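Local coordinates for protein endonuclease 8-like L720 (Acanthamoeba polyphaga mimivirus, PDB 4MB7) that belongs to the endonuclease VIII-like family, joining a beta-rich part to a helical H2TH domain and a zinc-bearing element, at residues I159-S164 against Q174-G179; F146-F151 against M207-C212; Y139-N144 against N213-I218. All coordinates share one frame; numbering follows the deposited sequence. Where two conformers were deposited one is given.

The three contacts illustrate how a helical domain is knit together by small patches that share partners. All lie within the H2TH domain and are nested along the chain: interaction 3 closes the longest loop, interaction 2 lies inside it and interaction 1 inside that. Helix 148-161 serves interactions 1 and 2, and helix 205-230 serves interactions 2 and 3. Centres of interactions 2 and 3 are about 9 Å apart, those of 1 and 2 about 12 Å, and those of 1 and 3 about 15 Å. Phe177 of segment 174-179 packs on Phe151, and Phe146 on Leu141, so the buried sides of the three patches run into one another.

Interaction 1 of 3, residues I159-S164 against Q174-G179; sequences INIHSS and QEYFPG
Tyr176 carries nearly all of its side of this contact, reaching from the loop after helix 167-171 to the end of helix 148-161, where it meets His162 with its ring and Ile161 with its hydroxyl. Here in the H2TH domain, the loop before helix 182-191 is thus packed on the last turn of helix 148-161 and the residue that follows it.

The aromatic part is a skewed pairing. Tyr176 CE2 lies 3.8 Å from His162 NE2 and slightly farther from CD2 of the same imidazole. With the ring centroids 5.8 Å apart and the planes inclined at 75°, the pair is oblique, Tyr176 CE2 lying beside the NE2-CD2 side of the imidazole. His162 is the first residue to leave helical geometry, and its CG stands anti to the carbonyl carbon (chi1 -61°), which sets the imidazole beside the tyrosine ring.

The van der Waals part is smaller: the Ile161 CD1 methyl touches the hydroxyl oxygen Tyr176 OH at 3.7 Å, the two side chains crossing at about a right angle. Within the loop, Glu175 CG lies over one face of the Tyr176 ring, 4.0 Å above its plane and displaced toward the rim.

Hydrogen bonding shapes the loop from within. Gly179 N donates to Gln174 OE1 over 2.9 Å, nearly straight at 168° and in the carbonyl plane on a lone pair. The amide nitrogen of Gln174 is bonded in turn to the carbonyl oxygens of Leu172 and Val180, so both ends of this buried amide are engaged and its rotation is fixed.

Tyr176 also stacks on His154, about two turns back along helix 148-161, while Phe177 turns to Phe170 of helix 167-171 and Leu215 of helix 205-230, placing the loop among three helices.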
loop_
_atom_site.group_PDB
_atom_site.type_symbol
_atom_site.label_atom_id
_atom_site.label_comp_id
_atom_site.label_asym_id
_atom_site.label_seq_id
_atom_site.Cartn_x
_atom_site.Cartn_y
_atom_site.Cartn_z
ATOM N N ILE A 159 -3.996 -20.029 0.468
ATOM C CA ILE A 159 -3.035 -21.026 0.007
ATOM C C ILE A 159 -3.757 -22.170 -0.703
ATOM O O ILE A 159 -3.286 -22.682 -1.720
ATOM C CB ILE A 159 -2.179 -21.559 1.178
ATOM C CG1 ILE A 159 -1.270 -20.450 1.712
ATOM C CG2 ILE A 159 -1.344 -22.760 0.747
ATOM C CD1 ILE A 159 -0.466 -20.843 2.936
ATOM N N ASN A 160 -4.914 -22.551 -0.172
ATOM C CA ASN A 160 -5.724 -23.603 -0.773
ATOM C C ASN A 160 -6.399 -23.148 -2.065
ATOM O O ASN A 160 -6.539 -23.925 -3.009
ATOM C CB ASN A 160 -6.775 -24.102 0.220
ATOM N N ILE A 161 -6.814 -21.885 -2.099
ATOM C CA ILE A 161 -7.498 -21.327 -3.262
ATOM C C ILE A 161 -6.543 -21.069 -4.428
ATOM O O ILE A 161 -6.832 -21.430 -5.569
ATOM C CB ILE A 161 -8.242 -20.021 -2.900
ATOM C CG1 ILE A 161 -9.389 -20.313 -1.930
ATOM C CG2 ILE A 161 -8.771 -19.336 -4.150
ATOM C CD1 ILE A 161 -10.173 -19.083 -1.518
ATOM N N HIS A 162 -5.401 -20.453 -4.135
ATOM C CA HIS A 162 -4.436 -20.092 -5.169
ATOM C C HIS A 162 -3.264 -21.067 -5.231
ATOM O O HIS A 162 -2.125 -20.668 -5.473
ATOM C CB HIS A 162 -3.917 -18.673 -4.934
ATOM C CG HIS A 162 -4.984 -17.625 -4.973
ATOM N ND1 HIS A 162 -5.221 -16.846 -6.087
ATOM C CD2 HIS A 162 -5.879 -17.227 -4.040
ATOM C CE1 HIS A 162 -6.216 -16.014 -5.836
ATOM N NE2 HIS A 162 -6.633 -16.225 -4.600
ATOM N N SER A 163 -3.555 -22.347 -5.023
ATOM C CA SER A 163 -2.521 -23.377 -4.970
ATOM C C SER A 163 -1.761 -23.540 -6.286
ATOM O O SER A 163 -0.607 -23.967 -6.294
ATOM C CB SER A 163 -3.131 -24.719 -4.557
ATOM O OG SER A 163 -4.140 -25.120 -5.468
ATOM N N SER A 164 -2.404 -23.186 -7.394
ATOM C CA SER A 164 -1.845 -23.451 -8.717
ATOM C C SER A 164 -0.909 -22.360 -9.243
ATOM O O SER A 164 -0.116 -22.609 -10.149
ATOM C CB SER A 164 -2.966 -23.709 -9.727
ATOM N N GLN A 174 -3.452 -8.685 -3.239
ATOM C CA GLN A 174 -3.774 -7.640 -2.270
ATOM C C GLN A 174 -4.913 -8.007 -1.328
ATOM O O GLN A 174 -5.237 -7.252 -0.411
ATOM C CB GLN A 174 -4.068 -6.316 -2.983
ATOM C CG GLN A 174 -2.856 -5.743 -3.690
ATOM C CD GLN A 174 -1.679 -5.557 -2.749
ATOM O OE1 GLN A 174 -1.767 -4.824 -1.765
ATOM N NE2 GLN A 174 -0.573 -6.233 -3.042
ATOM N N GLU A 175 -5.521 -9.166 -1.552
ATOM C CA GLU A 175 -6.528 -9.665 -0.630
ATOM C C GLU A 175 -5.853 -10.348 0.557
ATOM O O GLU A 175 -6.344 -10.286 1.684
ATOM C CB GLU A 175 -7.473 -10.639 -1.334
ATOM C CG GLU A 175 -8.517 -11.256 -0.419
ATOM C CD GLU A 175 -9.521 -12.108 -1.165
ATOM O OE1 GLU A 175 -9.507 -12.088 -2.414
ATOM O OE2 GLU A 175 -10.325 -12.798 -0.503
ATOM N N TYR A 176 -4.712 -10.980 0.298
ATOM C CA TYR A 176 -4.022 -11.768 1.319
ATOM C C TYR A 176 -2.754 -11.106 1.856
ATOM O O TYR A 176 -2.383 -11.310 3.011
ATOM C CB TYR A 176 -3.726 -13.173 0.790
ATOM C CG TYR A 176 -4.984 -13.954 0.498
ATOM C CD1 TYR A 176 -5.683 -14.581 1.520
ATOM C CD2 TYR A 176 -5.487 -14.048 -0.793
ATOM C CE1 TYR A 176 -6.841 -15.282 1.268
ATOM C CE2 TYR A 176 -6.645 -14.753 -1.057
ATOM C CZ TYR A 176 -7.317 -15.369 -0.022
ATOM O OH TYR A 176 -8.471 -16.074 -0.275
ATOM N N PHE A 177 -2.096 -10.312 1.018
ATOM C CA PHE A 177 -0.928 -9.550 1.446
ATOM C C PHE A 177 -1.075 -8.068 1.106
ATOM O O PHE A 177 -0.270 -7.525 0.346
ATOM C CB PHE A 177 0.343 -10.104 0.798
ATOM C CG PHE A 177 0.669 -11.514 1.203
ATOM C CD1 PHE A 177 0.185 -12.590 0.476
ATOM C CD2 PHE A 177 1.466 -11.763 2.310
ATOM C CE1 PHE A 177 0.484 -13.888 0.847
ATOM C CE2 PHE A 177 1.771 -13.061 2.686
ATOM C CZ PHE A 177 1.280 -14.123 1.952
ATOM N N PRO A 178 -2.097 -7.403 1.672
ATOM C CA PRO A 178 -2.304 -5.990 1.340
ATOM C C PRO A 178 -1.125 -5.129 1.788
ATOM O O PRO A 178 -0.766 -5.137 2.964
ATOM C CB PRO A 178 -3.567 -5.626 2.128
ATOM C CG PRO A 178 -3.600 -6.592 3.260
ATOM C CD PRO A 178 -3.025 -7.866 2.721
ATOM N N GLY A 179 -0.523 -4.407 0.848
ATOM C CA GLY A 179 0.608 -3.550 1.156
ATOM C C GLY A 179 1.905 -4.066 0.567
ATOM O O GLY A 179 2.846 -3.303 0.345
#

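Interaction 2 of 3, residues F146-F151 against M207-C212; sequences FDYNLF and MFDCLC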
loop_
_atom_site.group_PDB
_atom_site.type_symbol
_atom_site.label_atom_id
_atom_site.label_comp_id
_atom_site.label_asym_id
_atom_site.label_seq_id
_atom_site.Cartn_x
_atom_site.Cartn_y
_atom_site.Cartn_z
ATOM N N PHE A 146 -2.872 -4.899 12.722
ATOM C CA PHE A 146 -2.528 -6.242 12.258
ATOM C C PHE A 146 -2.854 -7.292 13.314
ATOM O O PHE A 146 -2.472 -7.160 14.476
ATOM C CB PHE A 146 -1.049 -6.333 11.867
ATOM C CG PHE A 146 -0.616 -7.714 11.451
ATOM C CD1 PHE A 146 -0.945 -8.210 10.199
ATOM C CD2 PHE A 146 0.125 -8.512 12.308
ATOM C CE1 PHE A 146 -0.550 -9.479 9.812
ATOM C CE2 PHE A 146 0.525 -9.780 11.928
ATOM C CZ PHE A 146 0.187 -10.265 10.676
ATOM N N ASP A 147 -3.577 -8.326 12.897
ATOM C CA ASP A 147 -3.998 -9.394 13.792
ATOM C C ASP A 147 -3.367 -10.700 13.329
ATOM O O ASP A 147 -3.821 -11.307 12.358
ATOM C CB ASP A 147 -5.527 -9.500 13.798
ATOM C CG ASP A 147 -6.053 -10.437 14.873
ATOM O OD1 ASP A 147 -5.559 -11.579 14.979
ATOM O OD2 ASP A 147 -6.970 -10.027 15.615
ATOM N N TYR A 148 -2.319 -11.126 14.033
ATOM C CA TYR A 148 -1.551 -12.312 13.662
ATOM C C TYR A 148 -2.414 -13.555 13.462
ATOM O O TYR A 148 -2.347 -14.201 12.417
ATOM C CB TYR A 148 -0.464 -12.597 14.705
ATOM C CG TYR A 148 0.385 -13.810 14.389
ATOM C CD1 TYR A 148 1.500 -13.706 13.567
ATOM C CD2 TYR A 148 0.070 -15.061 14.911
ATOM C CE1 TYR A 148 2.277 -14.812 13.274
ATOM C CE2 TYR A 148 0.842 -16.172 14.622
ATOM C CZ TYR A 148 1.945 -16.042 13.803
ATOM O OH TYR A 148 2.717 -17.145 13.514
ATOM N N ASN A 149 -3.219 -13.888 14.467
ATOM C CA ASN A 149 -4.044 -15.092 14.408
ATOM C C ASN A 149 -5.054 -15.081 13.264
ATOM O O ASN A 149 -5.242 -16.091 12.586
ATOM C CB ASN A 149 -4.750 -15.336 15.743
ATOM C CG ASN A 149 -3.807 -15.856 16.814
ATOM O OD1 ASN A 149 -2.753 -16.414 16.511
ATOM N ND2 ASN A 149 -4.187 -15.681 18.074
ATOM N N LEU A 150 -5.699 -13.939 13.051
ATOM C CA LEU A 150 -6.672 -13.812 11.974
ATOM C C LEU A 150 -5.987 -13.830 10.609
ATOM O O LEU A 150 -6.527 -14.370 9.644
ATOM C CB LEU A 150 -7.507 -12.540 12.144
ATOM C CG LEU A 150 -8.679 -12.376 11.174
ATOM C CD1 LEU A 150 -9.516 -13.644 11.125
ATOM C CD2 LEU A 150 -9.536 -11.186 11.571
ATOM N N PHE A 151 -4.796 -13.243 10.536
ATOM C CA PHE A 151 -4.020 -13.235 9.299
ATOM C C PHE A 151 -3.617 -14.645 8.893
ATOM O O PHE A 151 -3.683 -15.004 7.718
ATOM C CB PHE A 151 -2.771 -12.359 9.441
ATOM C CG PHE A 151 -1.810 -12.478 8.289
ATOM C CD1 PHE A 151 -2.024 -11.776 7.113
ATOM C CD2 PHE A 151 -0.689 -13.293 8.383
ATOM C CE1 PHE A 151 -1.143 -11.886 6.053
ATOM C CE2 PHE A 151 0.192 -13.408 7.326
ATOM C CZ PHE A 151 -0.034 -12.701 6.159
ATOM N N MET A 207 8.040 -23.005 5.545
ATOM C CA MET A 207 8.516 -22.001 4.598
ATOM C C MET A 207 7.521 -20.869 4.341
ATOM O O MET A 207 7.920 -19.754 4.012
ATOM C CB MET A 207 8.964 -22.647 3.285
ATOM C CG MET A 207 10.234 -23.472 3.422
ATOM S SD MET A 207 11.526 -22.617 4.348
ATOM C CE MET A 207 11.863 -21.236 3.262
ATOM N N PHE A 208 6.234 -21.156 4.416
ATOM C CA PHE A 208 5.247 -20.088 4.399
ATOM C C PHE A 208 5.341 -19.221 5.646
ATOM O O PHE A 208 5.202 -18.010 5.593
ATOM C CB PHE A 208 3.837 -20.601 4.174
ATOM C CG PHE A 208 3.321 -20.299 2.810
ATOM C CD1 PHE A 208 3.051 -19.001 2.438
ATOM C CD2 PHE A 208 3.148 -21.302 1.887
ATOM C CE1 PHE A 208 2.595 -18.713 1.174
ATOM C CE2 PHE A 208 2.692 -21.024 0.623
ATOM C CZ PHE A 208 2.420 -19.726 0.263
ATOM N N ASP A 209 5.571 -19.868 6.773
ATOM C CA ASP A 209 5.791 -19.146 8.017
ATOM C C ASP A 209 7.066 -18.330 7.873
ATOM O O ASP A 209 7.146 -17.191 8.332
ATOM C CB ASP A 209 5.909 -20.121 9.189
ATOM C CG ASP A 209 6.127 -19.417 10.514
ATOM O OD1 ASP A 209 5.134 -18.956 11.114
ATOM O OD2 ASP A 209 7.290 -19.328 10.958
ATOM N N CYS A 210 8.056 -18.921 7.210
ATOM C CA CYS A 210 9.329 -18.262 6.959
ATOM C C CYS A 210 9.147 -17.005 6.106
ATOM O O CYS A 210 9.743 -15.964 6.387
ATOM C CB CYS A 210 10.292 -19.230 6.273
ATOM S SG CYS A 210 12.010 -18.688 6.255
ATOM N N LEU A 211 8.322 -17.110 5.067
ATOM C CA LEU A 211 8.041 -15.981 4.180
ATOM C C LEU A 211 7.369 -14.820 4.904
ATOM O O LEU A 211 7.718 -13.658 4.691
ATOM C CB LEU A 211 7.169 -16.423 3.002
ATOM C CG LEU A 211 7.895 -16.919 1.752
ATOM C CD1 LEU A 211 6.895 -17.343 0.685
ATOM C CD2 LEU A 211 8.824 -15.839 1.219
ATOM N N CYS A 212 6.400 -15.140 5.755
ATOM C CA CYS A 212 5.675 -14.116 6.500
ATOM C C CYS A 212 6.583 -13.390 7.484
ATOM O O CYS A 212 6.494 -12.174 7.637
ATOM C CB CYS A 212 4.477 -14.726 7.230
ATOM S SG CYS A 212 3.218 -15.394 6.124
#
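A cysteine sulfur set at the rim of a phenylalanine ring is the striking feature here: Cys212 SG lies 3.8 Å from Phe151 CE2, almost in the ring plane, 86° off the normal. This Cys sulfur-aromatic contact joins two helices of the H2TH domain, 148-161 and 205-230. It spans a wide backbone gap, since the nearest CA atoms, those of Phe151 and Cys212, are 10.1 Å apart. Phe151 bridges much of that gap because its CG is anti to the backbone N, sending the ring out from its helix. Leu155, one turn farther along helix 148-161, also packs on Cys212.

Nearer the surface, the far end of Tyr148 comes up to Asp209, the two side chains crossing at about a right angle, and the ring and carboxylate planes stand 81° apart. Tyr148 OH remains 3.9 Å from Asp209 OD1, a looser polar approach at the margin of the patch.

Both aromatic side chains come from the first turn of helix 148-161, whose start is fixed by Asp147 as N-cap. In this nearly straight capping bond Leu150 N reaches Asp147 OD1 at 3.1 Å, approaching from above the carboxylate plane, 45° out of it.

Interaction 3 of 3, residues Y139-N144 against N213-I218; sequences YDLSNN and NSLKKI
Leu141 has the most surface buried in this contact, pressing from a turn against helix 205-230, where Lys216 and Leu215 receive it. Its CD1 meets Leu215 CB at 3.8 Å, a methyl set against the root of the other side chain, close to the helix backbone. The CA atoms of Leu141 and Lys216 come within 6.1 Å, so turn and helix lie close together.

Lys216 contributes near the end of its chain, through CE. With CG anti to the backbone N (chi1 -166°) and the rest extended, the chain passes beside the turn, and its CE lies 4.0 Å from Leu141 O.

What presents Leu141 is the type I beta turn from Asp140 to Asn143. Asp140 OD1 takes two bonds of 2.9 Å from Ser142, one from its backbone N, forming an Asx turn, and one from its OG; both donors reach the carboxylate from the same face. The two grips tie this buried side chain to the turn.

Around the contact, Phe146 also packs on Lys216, and Ala188 of helix 182-191 adjoins Leu215. Asp140 OD2, the other carboxylate oxygen, accepts from Gly48 N, and the Asp140 side chain touches Phe46 of strand 40-47, placing the turn between the beta-rich part and helix 205-230.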
loop_
_atom_site.group_PDB
_atom_site.type_symbol
_atom_site.label_atom_id
_atom_site.label_comp_id
_atom_site.label_asym_id
_atom_site.label_seq_id
_atom_site.Cartn_x
_atom_site.Cartn_y
_atom_site.Cartn_z
ATOM N N TYR A 139 -4.993 -7.490 8.051
ATOM C CA TYR A 139 -4.124 -8.346 7.247
ATOM C C TYR A 139 -2.907 -7.587 6.732
ATOM O O TYR A 139 -2.020 -8.170 6.106
ATOM C CB TYR A 139 -4.900 -8.944 6.069
ATOM C CG TYR A 139 -6.138 -9.715 6.471
ATOM C CD1 TYR A 139 -6.173 -10.450 7.650
ATOM C CD2 TYR A 139 -7.275 -9.705 5.672
ATOM C CE1 TYR A 139 -7.304 -11.155 8.020
ATOM C CE2 TYR A 139 -8.410 -10.406 6.034
ATOM C CZ TYR A 139 -8.420 -11.129 7.209
ATOM O OH TYR A 139 -9.549 -11.829 7.572
ATOM N N ASP A 140 -2.878 -6.283 6.992
ATOM C CA ASP A 140 -1.780 -5.420 6.572
ATOM C C ASP A 140 -0.617 -5.575 7.549
ATOM O O ASP A 140 -0.721 -5.195 8.713
ATOM C CB ASP A 140 -2.255 -3.961 6.532
ATOM C CG ASP A 140 -1.228 -3.008 5.926
ATOM O OD1 ASP A 140 -0.007 -3.252 6.042
ATOM O OD2 ASP A 140 -1.652 -1.992 5.336
ATOM N N LEU A 141 0.489 -6.123 7.056
ATOM C CA LEU A 141 1.660 -6.403 7.886
ATOM C C LEU A 141 2.279 -5.160 8.528
ATOM O O LEU A 141 2.972 -5.263 9.539
ATOM C CB LEU A 141 2.719 -7.150 7.073
ATOM C CG LEU A 141 2.356 -8.579 6.660
ATOM C CD1 LEU A 141 3.315 -9.085 5.600
ATOM C CD2 LEU A 141 2.367 -9.498 7.867
ATOM N N SER A 142 2.032 -3.991 7.945
ATOM C CA SER A 142 2.600 -2.752 8.471
ATOM C C SER A 142 1.612 -1.974 9.338
ATOM O O SER A 142 1.976 -0.975 9.954
ATOM C CB SER A 142 3.088 -1.859 7.330
ATOM O OG SER A 142 1.995 -1.273 6.645
ATOM N N ASN A 143 0.364 -2.428 9.379
ATOM C CA ASN A 143 -0.686 -1.708 10.092
ATOM C C ASN A 143 -0.718 -2.060 11.577
ATOM O O ASN A 143 -0.554 -3.218 11.950
ATOM C CB ASN A 143 -2.047 -2.001 9.460
ATOM C CG ASN A 143 -3.099 -0.978 9.832
ATOM O OD1 ASN A 143 -3.555 -0.924 10.973
ATOM N ND2 ASN A 143 -3.504 -0.165 8.860
ATOM N N ASN A 144 -0.936 -1.058 12.422
ATOM C CA ASN A 144 -1.018 -1.281 13.864
ATOM C C ASN A 144 -2.218 -2.135 14.278
ATOM O O ASN A 144 -2.282 -2.619 15.404
ATOM C CB ASN A 144 -1.027 0.050 14.619
ATOM C CG ASN A 144 0.351 0.673 14.717
ATOM O OD1 ASN A 144 1.345 -0.023 14.926
ATOM N ND2 ASN A 144 0.418 1.991 14.565
ATOM N N ASN A 213 7.456 -14.138 8.151
ATOM C CA ASN A 213 8.415 -13.538 9.069
ATOM C C ASN A 213 9.397 -12.637 8.331
ATOM O O ASN A 213 9.752 -11.561 8.812
ATOM C CB ASN A 213 9.170 -14.613 9.853
ATOM C CG ASN A 213 8.290 -15.322 10.870
ATOM O OD1 ASN A 213 8.096 -16.533 10.804
ATOM N ND2 ASN A 213 7.760 -14.566 11.820
ATOM N N SER A 214 9.825 -13.084 7.155
ATOM C CA SER A 214 10.748 -12.319 6.328
ATOM C C SER A 214 10.114 -11.020 5.850
ATOM O O SER A 214 10.736 -9.961 5.907
ATOM C CB SER A 214 11.202 -13.150 5.126
ATOM O OG SER A 214 12.050 -12.394 4.278
ATOM N N LEU A 215 8.873 -11.111 5.378
ATOM C CA LEU A 215 8.141 -9.938 4.910
ATOM C C LEU A 215 8.029 -8.884 6.004
ATOM O O LEU A 215 8.328 -7.711 5.782
ATOM C CB LEU A 215 6.748 -10.335 4.414
ATOM C CG LEU A 215 6.668 -11.000 3.040
ATOM C CD1 LEU A 215 5.284 -11.584 2.811
ATOM C CD2 LEU A 215 7.014 -9.999 1.945
ATOM N N LYS A 216 7.618 -9.309 7.193
ATOM C CA LYS A 216 7.448 -8.371 8.296
ATOM C C LYS A 216 8.784 -7.795 8.758
ATOM O O LYS A 216 8.854 -6.629 9.154
ATOM C CB LYS A 216 6.698 -9.015 9.465
ATOM C CG LYS A 216 6.197 -8.006 10.487
ATOM C CD LYS A 216 5.186 -8.618 11.440
ATOM C CE LYS A 216 4.572 -7.554 12.339
ATOM N NZ LYS A 216 3.610 -8.133 13.319
ATOM N N LYS A 217 9.842 -8.599 8.688
ATOM C CA LYS A 217 11.174 -8.149 9.085
ATOM C C LYS A 217 11.680 -7.029 8.179
ATOM O O LYS A 217 12.188 -6.016 8.659
ATOM C CB LYS A 217 12.158 -9.320 9.073
ATOM C CG LYS A 217 13.540 -8.979 9.604
ATOM C CD LYS A 217 14.570 -8.920 8.489
ATOM C CE LYS A 217 14.648 -10.239 7.743
ATOM N NZ LYS A 217 15.704 -10.220 6.695
ATOM N N ILE A 218 11.534 -7.222 6.872
ATOM C CA ILE A 218 11.958 -6.234 5.887
ATOM C C ILE A 218 11.136 -4.947 5.996
ATOM O O ILE A 218 11.672 -3.845 5.863
ATOM C CB ILE A 218 11.873 -6.809 4.457
ATOM C CG1 ILE A 218 12.754 -8.056 4.343
ATOM C CG2 ILE A 218 12.292 -5.771 3.429
ATOM C CD1 ILE A 218 12.585 -8.816 3.048
#